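Local coordinates for protein member of DUF4221 family (Bacteroides vulgatus, PDB 3S9J) that is of unknown function but folds as a six-bladed beta-propeller of the DUF4221 family and carries bound sodium ions in the crystal, at residues N76-V81 against I93-N98; S101-I106 against R114-Q119; K302-I307 against T319-K324; K324-K329 against I340-L345. All blocks are in the same frame, centred on the assembly; numbering follows the deposited sequence. Where two conformers were deposited one is given.

Contact 1: residues N76-V81 against I93-N98; sequences NGLPAV and ILVAQN
The carboxamide of Gln97 reaches from the end of strand 93-97 into the loop 76-81 and is gripped there from two directions. Its OE1 takes the backbone N-H of Ala80 at 2.9 Å, in the carbonyl plane and nearly straight at 163°. Pro79 has no N-H to give, and its ring atom CD simply packs against Gln97 OE1 at 3.2 Å, the two side chains crossing at about a right angle. Gln97 NE2 lies 3.6 Å from Leu78 CD2 and donates to a water, 3.1 Å away, that passes the link on to Gly77 O; a weak bond to Ser104 OG adds to its hold. With CG beside the backbone N (chi1 -51°) and the chain extended beyond it, the amide is carried across to the loop. Shortening Gln97 to an alanine removes OE1 and is likely to leave the Ala80 N-H without its acceptor. These close polar contacts contrast with wider apolar ones, where Val95 CG2, in the conformer given, stands 4.2 Å from Leu78 CD2; Pro79 and Ala80, partly exposed, form the solvent side. No backbone hydrogen bond joins the two segments; CA-H...O contacts do, such as Gln97 CA to Ala80 O at 3.2 Å. Gln97 thus ties down the connection from the last strand of one beta-propeller blade (63-69) to the first of the next (84-86).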
loop_
_atom_site.group_PDB
_atom_site.type_symbol
_atom_site.label_atom_id
_atom_site.label_comp_id
_atom_site.label_asym_id
_atom_site.label_seq_id
_atom_site.Cartn_x
_atom_site.Cartn_y
_atom_site.Cartn_z
ATOM N N ASN A 76 -17.697 -13.206 17.732
ATOM C CA ASN A 76 -16.875 -12.910 16.557
ATOM C C ASN A 76 -16.587 -11.424 16.426
ATOM O O ASN A 76 -16.310 -10.927 15.351
ATOM C CB ASN A 76 -17.573 -13.474 15.330
ATOM C CG ASN A 76 -17.639 -14.985 15.370
ATOM O OD1 ASN A 76 -16.597 -15.650 15.491
ATOM N ND2 ASN A 76 -18.849 -15.540 15.316
ATOM N N GLY A 77 -16.607 -10.719 17.554
ATOM C CA GLY A 77 -16.404 -9.290 17.572
ATOM C C GLY A 77 -15.007 -8.838 17.177
ATOM O O GLY A 77 -13.994 -9.323 17.712
ATOM N N LEU A 78 -14.979 -7.936 16.201
ATOM C CA LEU A 78 -13.786 -7.281 15.710
ATOM C C LEU A 78 -14.000 -5.798 15.900
ATOM O O LEU A 78 -14.560 -5.129 15.017
ATOM C CB LEU A 78 -13.579 -7.584 14.244
ATOM C CG LEU A 78 -13.480 -9.058 13.862
ATOM C CD1 LEU A 78 -13.784 -9.228 12.377
ATOM C CD2 LEU A 78 -12.108 -9.644 14.195
ATOM N N PRO A 79 -13.537 -5.250 17.047
ATOM C CA PRO A 79 -13.842 -3.867 17.397
ATOM C C PRO A 79 -13.296 -2.790 16.490
ATOM O O PRO A 79 -13.883 -1.708 16.433
ATOM C CB PRO A 79 -13.207 -3.710 18.801
ATOM C CG PRO A 79 -13.140 -5.068 19.350
ATOM C CD PRO A 79 -12.851 -5.951 18.155
ATOM N N ALA A 80 -12.176 -3.025 15.792
ATOM C CA ALA A 80 -11.439 -1.923 15.167
ATOM C C ALA A 80 -10.638 -2.271 13.917
ATOM O O ALA A 80 -9.453 -1.909 13.777
ATOM C CB ALA A 80 -10.523 -1.256 16.190
ATOM N N VAL A 81 -11.301 -2.946 12.989
ATOM C CA VAL A 81 -10.695 -3.325 11.734
ATOM C C VAL A 81 -10.308 -2.135 10.882
ATOM O O VAL A 81 -11.101 -1.201 10.639
ATOM C CB VAL A 81 -11.632 -4.218 10.900
ATOM C CG1 VAL A 81 -11.025 -4.514 9.502
ATOM C CG2 VAL A 81 -11.977 -5.474 11.664
ATOM N N ILE A 93 -8.435 -15.055 6.192
ATOM C CA ILE A 93 -8.167 -13.624 6.036
ATOM C C ILE A 93 -7.572 -13.112 7.339
ATOM O O ILE A 93 -8.061 -13.437 8.415
ATOM C CB ILE A 93 -9.476 -12.855 5.700
ATOM C CG1 ILE A 93 -9.936 -13.163 4.266
ATOM C CG2 ILE A 93 -9.293 -11.287 5.891
ATOM C CD1 ILE A 93 -11.451 -12.849 4.006
ATOM N N LEU A 94 -6.534 -12.290 7.227
ATOM C CA LEU A 94 -5.937 -11.648 8.382
ATOM C C LEU A 94 -6.395 -10.181 8.419
ATOM O O LEU A 94 -6.421 -9.508 7.393
ATOM C CB LEU A 94 -4.418 -11.754 8.316
ATOM C CG LEU A 94 -3.875 -13.156 8.673
ATOM C CD1 LEU A 94 -2.387 -13.278 8.317
ATOM C CD2 LEU A 94 -4.130 -13.423 10.163
ATOM N N VAL A 95 -6.761 -9.715 9.610
ATOM C CA VAL A 95 -7.215 -8.341 9.752
ATOM C C VAL A 95 -6.426 -7.646 10.848
ATOM O O VAL A 95 -6.060 -8.234 11.861
ATOM C CB VAL A 95 -8.749 -8.183 10.013
ATOM C CG1 VAL A 95 -9.596 -8.924 8.920
ATOM C CG2 VAL A 95 -9.125 -8.646 11.426
ATOM N N ALA A 96 -6.133 -6.382 10.589
ATOM C CA ALA A 96 -5.361 -5.521 11.500
ATOM C C ALA A 96 -6.333 -4.642 12.286
ATOM O O ALA A 96 -7.233 -4.016 11.713
ATOM C CB ALA A 96 -4.372 -4.632 10.738
ATOM N N GLN A 97 -6.141 -4.599 13.604
ATOM C CA GLN A 97 -6.954 -3.767 14.484
ATOM C C GLN A 97 -6.008 -2.909 15.316
ATOM O O GLN A 97 -5.811 -3.129 16.525
ATOM C CB GLN A 97 -7.894 -4.613 15.333
ATOM C CG GLN A 97 -8.741 -5.619 14.558
ATOM C CD GLN A 97 -9.801 -6.218 15.379
ATOM O OE1 GLN A 97 -10.756 -5.538 15.763
ATOM N NE2 GLN A 97 -9.663 -7.505 15.682
ATOM N N ASN A 98 -5.403 -1.950 14.634
ATOM C CA ASN A 98 -4.445 -1.035 15.263
ATOM C C ASN A 98 -4.861 -0.489 16.625
ATOM O O ASN A 98 -4.067 -0.523 17.574
ATOM C CB ASN A 98 -4.147 0.114 14.335
ATOM C CG ASN A 98 -3.151 1.108 14.921
ATOM O OD1 ASN A 98 -1.970 0.873 14.899
ATOM N ND2 ASN A 98 -3.650 2.245 15.421
HETATM O O HOH W 1 -11.217 -9.260 17.666
#

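Contact 2: residues S101-I106 against R114-Q119; sequences SRLSSI and RNYNFQ
Asn115 and Arg102 meet across neighbouring antiparallel strands, on the face that also carries Ser104. Followed outward, Arg102 starts extended (chi1 -178°), CB and CG passing Tyr116 O, with CG 3.5 Å from that oxygen; CD then lies 3.5 Å from Asn115 OD1, and NE near Asn115 CG and CB. The chain bends at chi3 (-65°), which brings the guanidinium beside the Asn115 amide, ND2 over one of its faces, the planes 33° apart. At the tip, NH1 gives a hydrogen to a water in the guanidinium plane, and that water donates to Asn115 OD1. The same OD1 accepts from Ser104 OG at 2.7 Å, so two donors fix the amide. On the other face Leu103, in the conformer given, packs against the Tyr116 ring. A water joins Ser105 OG to Tyr116 OH, which also bonds Leu172 O. Leu103 and Tyr116 exchange backbone bonds, Tyr116 N to Leu103 O at 2.7 Å, and Phe118 N reaches Ser101 O at 2.8 Å, where Ser101 and Arg102 form a G1 bulge opposite Gln97. This is the hairpin of strands 102-106 and 112-117, the third and fourth strands of a four-stranded propeller blade.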
loop_
_atom_site.group_PDB
_atom_site.type_symbol
_atom_site.label_atom_id
_atom_site.label_comp_id
_atom_site.label_asym_id
_atom_site.label_seq_id
_atom_site.Cartn_x
_atom_site.Cartn_y
_atom_site.Cartn_z
ATOM N N SER A 101 -4.394 -2.935 19.414
ATOM C CA SER A 101 -3.177 -3.734 19.372
ATOM C C SER A 101 -3.456 -5.213 19.060
ATOM O O SER A 101 -2.917 -6.106 19.720
ATOM C CB SER A 101 -2.434 -3.577 20.706
ATOM O OG SER A 101 -1.892 -2.245 20.783
ATOM N N ARG A 102 -4.304 -5.478 18.074
ATOM C CA ARG A 102 -4.745 -6.848 17.807
ATOM C C ARG A 102 -4.682 -7.160 16.323
ATOM O O ARG A 102 -5.094 -6.345 15.491
ATOM C CB ARG A 102 -6.176 -7.072 18.321
ATOM C CG ARG A 102 -6.726 -8.480 18.140
ATOM C CD ARG A 102 -8.165 -8.613 18.632
ATOM N NE ARG A 102 -8.242 -8.419 20.070
ATOM C CZ ARG A 102 -9.363 -8.267 20.791
ATOM N NH1 ARG A 102 -10.575 -8.310 20.252
ATOM N NH2 ARG A 102 -9.260 -8.079 22.101
ATOM N N LEU A 103 -4.148 -8.343 16.012
ATOM C CA LEU A 103 -4.301 -8.973 14.719
ATOM C C LEU A 103 -5.311 -10.111 14.878
ATOM O O LEU A 103 -5.321 -10.788 15.901
ATOM C CB LEU A 103 -2.941 -9.520 14.277
ATOM C CG LEU A 103 -2.808 -10.304 12.987
ATOM C CD1 LEU A 103 -2.816 -9.360 11.813
ATOM C CD2 LEU A 103 -1.503 -11.058 13.055
ATOM N N SER A 104 -6.165 -10.341 13.879
ATOM C CA SER A 104 -7.135 -11.447 13.964
ATOM C C SER A 104 -7.210 -12.224 12.648
ATOM O O SER A 104 -7.045 -11.643 11.572
ATOM C CB SER A 104 -8.539 -10.961 14.322
ATOM O OG SER A 104 -8.600 -10.233 15.537
ATOM N N SER A 105 -7.431 -13.534 12.733
ATOM C CA SER A 105 -7.735 -14.330 11.560
ATOM C C SER A 105 -9.214 -14.636 11.556
ATOM O O SER A 105 -9.828 -14.861 12.599
ATOM C CB SER A 105 -6.908 -15.606 11.498
ATOM O OG SER A 105 -7.076 -16.328 12.703
ATOM N N ILE A 106 -9.803 -14.556 10.367
ATOM C CA ILE A 106 -11.226 -14.845 10.182
ATOM C C ILE A 106 -11.432 -15.773 9.010
ATOM O O ILE A 106 -10.562 -15.904 8.139
ATOM C CB ILE A 106 -12.076 -13.558 9.998
ATOM C CG1 ILE A 106 -11.728 -12.808 8.713
ATOM C CG2 ILE A 106 -11.903 -12.616 11.171
ATOM C CD1 ILE A 106 -12.678 -11.630 8.421
ATOM N N ARG A 114 -8.669 -16.887 15.292
ATOM C CA ARG A 114 -7.892 -16.479 16.451
ATOM C C ARG A 114 -7.674 -14.987 16.538
ATOM O O ARG A 114 -7.582 -14.314 15.538
ATOM C CB ARG A 114 -6.542 -17.159 16.428
ATOM C CG ARG A 114 -6.653 -18.605 16.767
ATOM C CD ARG A 114 -5.332 -19.194 17.054
ATOM N NE ARG A 114 -4.557 -18.415 18.011
ATOM C CZ ARG A 114 -3.315 -18.742 18.339
ATOM N NH1 ARG A 114 -2.773 -19.798 17.752
ATOM N NH2 ARG A 114 -2.620 -18.016 19.208
ATOM N N ASN A 115 -7.607 -14.487 17.780
ATOM C CA ASN A 115 -7.158 -13.114 18.056
ATOM C C ASN A 115 -5.717 -13.178 18.557
ATOM O O ASN A 115 -5.379 -14.091 19.318
ATOM C CB ASN A 115 -7.999 -12.486 19.151
ATOM C CG ASN A 115 -9.392 -12.145 18.700
ATOM O OD1 ASN A 115 -9.606 -11.608 17.606
ATOM N ND2 ASN A 115 -10.353 -12.397 19.581
ATOM N N TYR A 116 -4.874 -12.255 18.125
ATOM C CA TYR A 116 -3.514 -12.128 18.589
ATOM C C TYR A 116 -3.273 -10.721 19.125
ATOM O O TYR A 116 -3.524 -9.746 18.445
ATOM C CB TYR A 116 -2.514 -12.330 17.468
ATOM C CG TYR A 116 -2.671 -13.595 16.662
ATOM C CD1 TYR A 116 -3.481 -13.618 15.535
ATOM C CD2 TYR A 116 -1.960 -14.749 16.985
ATOM C CE1 TYR A 116 -3.631 -14.760 14.771
ATOM C CE2 TYR A 116 -2.081 -15.900 16.206
ATOM C CZ TYR A 116 -2.922 -15.905 15.099
ATOM O OH TYR A 116 -3.051 -17.018 14.320
ATOM N N ASN A 117 -2.688 -10.626 20.310
ATOM C CA ASN A 117 -2.145 -9.361 20.792
ATOM C C ASN A 117 -0.849 -9.068 20.073
ATOM O O ASN A 117 0.022 -9.933 19.968
ATOM C CB ASN A 117 -1.929 -9.435 22.306
ATOM C CG ASN A 117 -1.340 -8.164 22.890
ATOM O OD1 ASN A 117 -1.973 -7.110 22.843
ATOM N ND2 ASN A 117 -0.113 -8.253 23.438
ATOM N N PHE A 118 -0.702 -7.856 19.541
ATOM C CA PHE A 118 0.526 -7.497 18.815
ATOM C C PHE A 118 1.056 -6.203 19.425
ATOM O O PHE A 118 0.498 -5.117 19.248
ATOM C CB PHE A 118 0.297 -7.353 17.290
ATOM C CG PHE A 118 1.571 -7.380 16.421
ATOM C CD1 PHE A 118 2.674 -6.571 16.691
ATOM C CD2 PHE A 118 1.603 -8.131 15.251
ATOM C CE1 PHE A 118 3.785 -6.563 15.854
ATOM C CE2 PHE A 118 2.708 -8.135 14.408
ATOM C CZ PHE A 118 3.812 -7.346 14.711
ATOM N N GLN A 119 2.139 -6.347 20.171
ATOM C CA GLN A 119 2.839 -5.215 20.778
ATOM C C GLN A 119 4.300 -5.501 20.559
ATOM O O GLN A 119 4.673 -6.600 20.097
ATOM C CB GLN A 119 2.540 -5.153 22.278
ATOM C CG GLN A 119 1.100 -4.777 22.593
ATOM C CD GLN A 119 0.787 -4.914 24.087
ATOM O OE1 GLN A 119 1.027 -5.961 24.710
ATOM N NE2 GLN A 119 0.246 -3.850 24.665
HETATM O O HOH W 2 0.248 -2.393 19.315
HETATM O O HOH W 3 -0.898 -1.803 23.340
HETATM O O HOH W 1 -11.217 -9.260 17.666
HETATM O O HOH W 4 -4.983 -18.067 12.788
#

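Contact 3: residues K302-I307 against T319-K324; sequences KEFSVI and TKFPGK
Backbone bonds pair Phe304 with Phe321 and Val306 with Thr319. Phe321 N gives to Phe304 O at 2.7 Å, while the return bond from Phe304 N is weak. Val306 N donates to Thr319 O at 2.9 Å and Val306 O takes the Thr319 N-H. Several polar side chains find partners beyond the two strands: Thr319 OG1 bonds Leu10 N, Ser305 OG bonds Glu318, and Lys302 NZ pairs with Glu284 and the carbonyls of Asn262 and Asn264. Glu303, in the conformer given, makes a long salt bridge from OE1 to Lys320 NZ at 3.8 Å. A water gives to its OE2 and takes the Gly323 N-H, bridging the two segments beyond the strands. The Phe304 and Phe321 rings lie almost parallel but slid apart; Phe321 CB therefore sits over the Phe304 face, a CH-pi contact, 3.4 Å from Phe304 CZ. Phe304 holds CG between its backbone N and carbonyl carbon (chi1 67°), which swings the ring under Phe321. Cutting Phe304 back to alanine is likely to strip Phe321 CB of its cover. Val306 CG2 touches Phe321 CE1 at 3.6 Å, and Phe360 meets the Phe321 ring edge-to-face. These are the third and fourth strands of a four-stranded antiparallel propeller blade, their aromatic face turned to the neighbouring blade.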
loop_
_atom_site.group_PDB
_atom_site.type_symbol
_atom_site.label_atom_id
_atom_site.label_comp_id
_atom_site.label_asym_id
_atom_site.label_seq_id
_atom_site.Cartn_x
_atom_site.Cartn_y
_atom_site.Cartn_z
ATOM N N LYS A 302 -3.299 16.225 -8.775
ATOM C CA LYS A 302 -1.868 15.914 -8.768
ATOM C C LYS A 302 -1.529 14.935 -9.893
ATOM O O LYS A 302 -2.172 13.919 -10.052
ATOM C CB LYS A 302 -1.398 15.401 -7.395
ATOM C CG LYS A 302 0.134 15.537 -7.216
ATOM C CD LYS A 302 0.549 15.206 -5.778
ATOM C CE LYS A 302 2.015 15.607 -5.530
ATOM N NZ LYS A 302 2.603 15.130 -4.207
ATOM N N GLU A 303 -0.559 15.289 -10.713
ATOM C CA GLU A 303 -0.133 14.400 -11.784
ATOM C C GLU A 303 0.789 13.331 -11.234
ATOM O O GLU A 303 1.359 13.484 -10.138
ATOM C CB GLU A 303 0.537 15.196 -12.880
ATOM C CG GLU A 303 -0.428 16.182 -13.524
ATOM C CD GLU A 303 0.249 17.212 -14.384
ATOM O OE1 GLU A 303 1.345 17.701 -13.997
ATOM O OE2 GLU A 303 -0.350 17.544 -15.434
ATOM N N PHE A 304 0.902 12.239 -11.972
ATOM C CA PHE A 304 1.769 11.136 -11.558
ATOM C C PHE A 304 2.310 10.377 -12.743
ATOM O O PHE A 304 1.881 10.559 -13.891
ATOM C CB PHE A 304 1.035 10.184 -10.595
ATOM C CG PHE A 304 -0.091 9.421 -11.218
ATOM C CD1 PHE A 304 -1.335 10.035 -11.412
ATOM C CD2 PHE A 304 0.063 8.082 -11.568
ATOM C CE1 PHE A 304 -2.403 9.347 -11.978
ATOM C CE2 PHE A 304 -0.994 7.385 -12.147
ATOM C CZ PHE A 304 -2.236 8.027 -12.343
ATOM N N SER A 305 3.309 9.549 -12.478
ATOM C CA SER A 305 3.817 8.647 -13.462
ATOM C C SER A 305 3.933 7.256 -12.860
ATOM O O SER A 305 3.897 7.080 -11.646
ATOM C CB SER A 305 5.184 9.113 -13.985
ATOM O OG SER A 305 6.179 9.033 -12.988
ATOM N N VAL A 306 4.116 6.284 -13.743
ATOM C CA VAL A 306 4.449 4.921 -13.348
ATOM C C VAL A 306 5.683 4.473 -14.086
ATOM O O VAL A 306 5.721 4.463 -15.327
ATOM C CB VAL A 306 3.296 3.957 -13.631
ATOM C CG1 VAL A 306 3.712 2.529 -13.248
ATOM C CG2 VAL A 306 2.023 4.401 -12.849
ATOM N N ILE A 307 6.709 4.156 -13.306
ATOM C CA ILE A 307 7.966 3.606 -13.787
ATOM C C ILE A 307 7.837 2.080 -13.839
ATOM O O ILE A 307 7.385 1.466 -12.876
ATOM C CB ILE A 307 9.123 3.962 -12.827
ATOM C CG1 ILE A 307 9.224 5.483 -12.624
ATOM C CG2 ILE A 307 10.415 3.312 -13.304
ATOM C CD1 ILE A 307 9.886 5.934 -11.311
ATOM N N THR A 319 5.618 6.009 -17.847
ATOM C CA THR A 319 4.493 6.664 -18.494
ATOM C C THR A 319 3.889 7.698 -17.555
ATOM O O THR A 319 3.671 7.427 -16.383
ATOM C CB THR A 319 3.451 5.624 -18.922
ATOM O OG1 THR A 319 4.002 4.836 -19.983
ATOM C CG2 THR A 319 2.157 6.288 -19.368
ATOM N N LYS A 320 3.631 8.895 -18.070
ATOM C CA LYS A 320 3.082 9.999 -17.270
ATOM C C LYS A 320 1.561 10.001 -17.424
ATOM O O LYS A 320 1.026 9.660 -18.479
ATOM C CB LYS A 320 3.687 11.336 -17.744
ATOM C CG LYS A 320 3.658 12.501 -16.734
ATOM C CD LYS A 320 4.847 13.472 -17.019
ATOM C CE LYS A 320 4.478 14.941 -16.924
ATOM N NZ LYS A 320 3.896 15.323 -15.607
ATOM N N PHE A 321 0.871 10.344 -16.347
ATOM C CA PHE A 321 -0.577 10.367 -16.313
ATOM C C PHE A 321 -1.073 11.730 -15.896
ATOM O O PHE A 321 -0.446 12.420 -15.081
ATOM C CB PHE A 321 -1.105 9.341 -15.309
ATOM C CG PHE A 321 -0.824 7.916 -15.693
ATOM C CD1 PHE A 321 0.414 7.346 -15.453
ATOM C CD2 PHE A 321 -1.804 7.136 -16.261
ATOM C CE1 PHE A 321 0.679 6.048 -15.803
ATOM C CE2 PHE A 321 -1.531 5.823 -16.603
ATOM C CZ PHE A 321 -0.286 5.290 -16.369
ATOM N N PRO A 322 -2.233 12.127 -16.439
ATOM C CA PRO A 322 -2.804 13.415 -16.051
ATOM C C PRO A 322 -3.435 13.396 -14.684
ATOM O O PRO A 322 -3.737 12.327 -14.147
ATOM C CB PRO A 322 -3.869 13.652 -17.131
ATOM C CG PRO A 322 -4.314 12.255 -17.481
ATOM C CD PRO A 322 -3.065 11.423 -17.433
ATOM N N GLY A 323 -3.647 14.571 -14.108
ATOM C CA GLY A 323 -4.476 14.683 -12.914
ATOM C C GLY A 323 -5.963 14.650 -13.282
ATOM O O GLY A 323 -6.301 14.607 -14.465
ATOM N N LYS A 324 -6.818 14.712 -12.262
ATOM C CA LYS A 324 -8.272 14.851 -12.392
ATOM C C LYS A 324 -8.919 13.684 -13.146
ATOM O O LYS A 324 -9.968 13.833 -13.751
ATOM C CB LYS A 324 -8.652 16.205 -13.017
ATOM C CG LYS A 324 -8.469 17.387 -12.052
ATOM C CD LYS A 324 -9.058 18.658 -12.606
ATOM C CE LYS A 324 -8.401 19.009 -13.937
ATOM N NZ LYS A 324 -6.970 19.466 -13.752
HETATM O O HOH W 5 -3.221 16.935 -15.557
#

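Contact 4: residues K324-K329 against I340-L345; sequences KKYFYK and ISENNL. With FMT (formic acid), chain K.
Tyr326 and Glu342 run alongside each other in one direction, where the hairpin of strands 327-334 and 337-341 passes into loop at one end of a propeller blade. Ring and carboxylate planes are 79° apart, with Glu342 CG 3.8 Å from Tyr326 CD1. Lys325 lines up alongside Glu342 in its turn, and its CG rests over one face of the Tyr326 ring; Lys325 NZ and Glu342 OE2 stay 4.7 Å apart, and OE2 is taken by Thr358 OG1. Ser341 O stands at the edge of the Tyr326 ring, in its plane, and accepts the Phe327 N-H at 2.7 Å. Ile340 CG2 packs against Tyr326 CB at 3.9 Å and also meets Tyr328. Phe327 holds CG anti to the backbone N (chi1 -167°), which puts its CD1 3.5 Å from Asn343 O. Ser341 OG takes the Asn343 N-H in an ST turn, ahead of an inverse gamma turn centred on Asn343. A formic acid molecule, probably from the crystallisation liquor, accepts from Leu345 N beside the Phe327 ring. Asn344 ND2, which also serves Lys300 O, donates to Tyr326 O at 2.9 Å, nearly straight (168°) but from above the carbonyl plane.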
loop_
_atom_site.group_PDB
_atom_site.type_symbol
_atom_site.label_atom_id
_atom_site.label_comp_id
_atom_site.label_asym_id
_atom_site.label_seq_id
_atom_site.Cartn_x
_atom_site.Cartn_y
_atom_site.Cartn_z
ATOM N N LYS A 324 -6.818 14.712 -12.262
ATOM C CA LYS A 324 -8.272 14.851 -12.392
ATOM C C LYS A 324 -8.919 13.684 -13.146
ATOM O O LYS A 324 -9.968 13.833 -13.751
ATOM C CB LYS A 324 -8.652 16.205 -13.017
ATOM C CG LYS A 324 -8.469 17.387 -12.052
ATOM C CD LYS A 324 -9.058 18.658 -12.606
ATOM C CE LYS A 324 -8.401 19.009 -13.937
ATOM N NZ LYS A 324 -6.970 19.466 -13.752
ATOM N N LYS A 325 -8.283 12.510 -13.086
ATOM C CA LYS A 325 -8.778 11.361 -13.841
ATOM C C LYS A 325 -8.691 10.056 -13.068
ATOM O O LYS A 325 -9.675 9.302 -13.035
ATOM C CB LYS A 325 -8.004 11.218 -15.153
ATOM C CG LYS A 325 -8.589 10.136 -16.072
ATOM C CD LYS A 325 -8.041 10.195 -17.506
ATOM C CE LYS A 325 -8.794 9.150 -18.368
ATOM N NZ LYS A 325 -8.261 9.091 -19.739
ATOM N N TYR A 326 -7.545 9.784 -12.453
ATOM C CA TYR A 326 -7.327 8.536 -11.760
ATOM C C TYR A 326 -7.297 8.698 -10.252
ATOM O O TYR A 326 -6.959 9.766 -9.721
ATOM C CB TYR A 326 -5.992 7.911 -12.212
ATOM C CG TYR A 326 -5.970 7.657 -13.679
ATOM C CD1 TYR A 326 -6.593 6.531 -14.217
ATOM C CD2 TYR A 326 -5.341 8.538 -14.551
ATOM C CE1 TYR A 326 -6.596 6.300 -15.585
ATOM C CE2 TYR A 326 -5.341 8.309 -15.920
ATOM C CZ TYR A 326 -5.967 7.198 -16.420
ATOM O OH TYR A 326 -6.006 6.978 -17.765
ATOM N N PHE A 327 -7.645 7.618 -9.556
ATOM C CA PHE A 327 -7.512 7.528 -8.121
ATOM C C PHE A 327 -6.471 6.422 -7.898
ATOM O O PHE A 327 -6.814 5.235 -7.714
ATOM C CB PHE A 327 -8.858 7.220 -7.445
ATOM C CG PHE A 327 -8.820 7.418 -5.967
ATOM C CD1 PHE A 327 -9.100 8.671 -5.414
ATOM C CD2 PHE A 327 -8.407 6.409 -5.122
ATOM C CE1 PHE A 327 -9.019 8.877 -4.023
ATOM C CE2 PHE A 327 -8.333 6.628 -3.753
ATOM C CZ PHE A 327 -8.626 7.855 -3.217
ATOM N N TYR A 328 -5.189 6.794 -8.007
ATOM C CA TYR A 328 -4.134 5.782 -8.061
ATOM C C TYR A 328 -3.879 5.102 -6.725
ATOM O O TYR A 328 -3.198 4.072 -6.707
ATOM C CB TYR A 328 -2.833 6.341 -8.662
ATOM C CG TYR A 328 -2.235 7.518 -7.932
ATOM C CD1 TYR A 328 -1.502 7.320 -6.756
ATOM C CD2 TYR A 328 -2.390 8.804 -8.393
ATOM C CE1 TYR A 328 -0.954 8.389 -6.052
ATOM C CE2 TYR A 328 -1.808 9.893 -7.713
ATOM C CZ TYR A 328 -1.103 9.687 -6.553
ATOM O OH TYR A 328 -0.556 10.719 -5.842
ATOM N N LYS A 329 -4.421 5.632 -5.643
ATOM C CA LYS A 329 -4.387 4.956 -4.364
ATOM C C LYS A 329 -5.355 3.759 -4.274
ATOM O O LYS A 329 -5.412 3.087 -3.235
ATOM C CB LYS A 329 -4.584 5.940 -3.210
ATOM C CG LYS A 329 -3.436 6.952 -3.172
ATOM C CD LYS A 329 -3.432 7.791 -1.923
ATOM C CE LYS A 329 -2.305 8.795 -1.951
ATOM N NZ LYS A 329 -2.252 9.679 -0.726
ATOM N N ILE A 340 -5.785 0.727 -12.594
ATOM C CA ILE A 340 -5.768 1.977 -11.850
ATOM C C ILE A 340 -7.170 2.517 -11.850
ATOM O O ILE A 340 -7.800 2.674 -12.923
ATOM C CB ILE A 340 -4.785 3.011 -12.452
ATOM C CG1 ILE A 340 -3.396 2.396 -12.646
ATOM C CG2 ILE A 340 -4.712 4.318 -11.590
ATOM C CD1 ILE A 340 -2.364 3.367 -13.262
ATOM N N SER A 341 -7.674 2.835 -10.655
ATOM C CA SER A 341 -9.047 3.326 -10.551
ATOM C C SER A 341 -9.216 4.665 -11.210
ATOM O O SER A 341 -8.287 5.525 -11.190
ATOM C CB SER A 341 -9.476 3.440 -9.085
ATOM O OG SER A 341 -10.756 4.026 -8.936
ATOM N N GLU A 342 -10.421 4.879 -11.747
ATOM C CA GLU A 342 -10.837 6.199 -12.274
ATOM C C GLU A 342 -11.801 6.930 -11.340
ATOM O O GLU A 342 -12.477 7.866 -11.759
ATOM C CB GLU A 342 -11.419 6.056 -13.696
ATOM C CG GLU A 342 -10.316 5.775 -14.721
ATOM C CD GLU A 342 -10.633 6.194 -16.155
ATOM O OE1 GLU A 342 -11.538 7.034 -16.384
ATOM O OE2 GLU A 342 -9.947 5.670 -17.063
ATOM N N ASN A 343 -11.889 6.510 -10.081
ATOM C CA ASN A 343 -12.795 7.136 -9.115
ATOM C C ASN A 343 -12.165 8.389 -8.469
ATOM O O ASN A 343 -12.113 8.513 -7.264
ATOM C CB ASN A 343 -13.221 6.152 -8.048
ATOM C CG ASN A 343 -14.181 5.139 -8.586
ATOM O OD1 ASN A 343 -13.756 4.211 -9.253
ATOM N ND2 ASN A 343 -15.478 5.327 -8.331
ATOM N N ASN A 344 -11.695 9.283 -9.332
ATOM C CA ASN A 344 -11.253 10.643 -8.960
ATOM C C ASN A 344 -12.469 11.553 -9.096
ATOM O O ASN A 344 -13.117 11.574 -10.144
ATOM C CB ASN A 344 -10.145 11.046 -9.925
ATOM C CG ASN A 344 -9.504 12.388 -9.588
ATOM O OD1 ASN A 344 -10.223 13.382 -9.453
ATOM N ND2 ASN A 344 -8.170 12.415 -9.477
ATOM N N LEU A 345 -12.781 12.280 -8.017
ATOM C CA LEU A 345 -13.946 13.152 -7.956
ATOM C C LEU A 345 -14.001 14.164 -9.116
ATOM O O LEU A 345 -15.082 14.624 -9.498
ATOM C CB LEU A 345 -13.922 13.874 -6.598
ATOM C CG LEU A 345 -15.132 14.690 -6.166
ATOM C CD1 LEU A 345 -16.351 13.810 -6.107
ATOM C CD2 LEU A 345 -14.865 15.333 -4.812
HETATM C C FMT K . -12.309 10.668 -5.132
HETATM O O1 FMT K . -11.480 11.558 -5.479
HETATM O O2 FMT K . -12.594 10.405 -3.953
#

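Contacts 1 and 2 lie on adjacent strands of one sheet: 93-97 pairs with 102-106, and one water serves both. Contacts 3 and 4 lie in adjoining sheets, share Lys324 and touch through aromatic rings, Phe304 against Tyr328 and Phe321 against Tyr326; their centres are about 10 Å apart. The two pairs sit far apart in the propeller, contact 2 about 38 Å from contact 3 between centres. Contacts 1 and 4 are the buried ones, each using a side-chain amide to tie down irregular backbone. Contacts 2 and 3 are regular hairpin ladders, partly buried, with some exposed residues; contact 2 dresses its ladder with amides and waters, contact 3 with a long salt bridge.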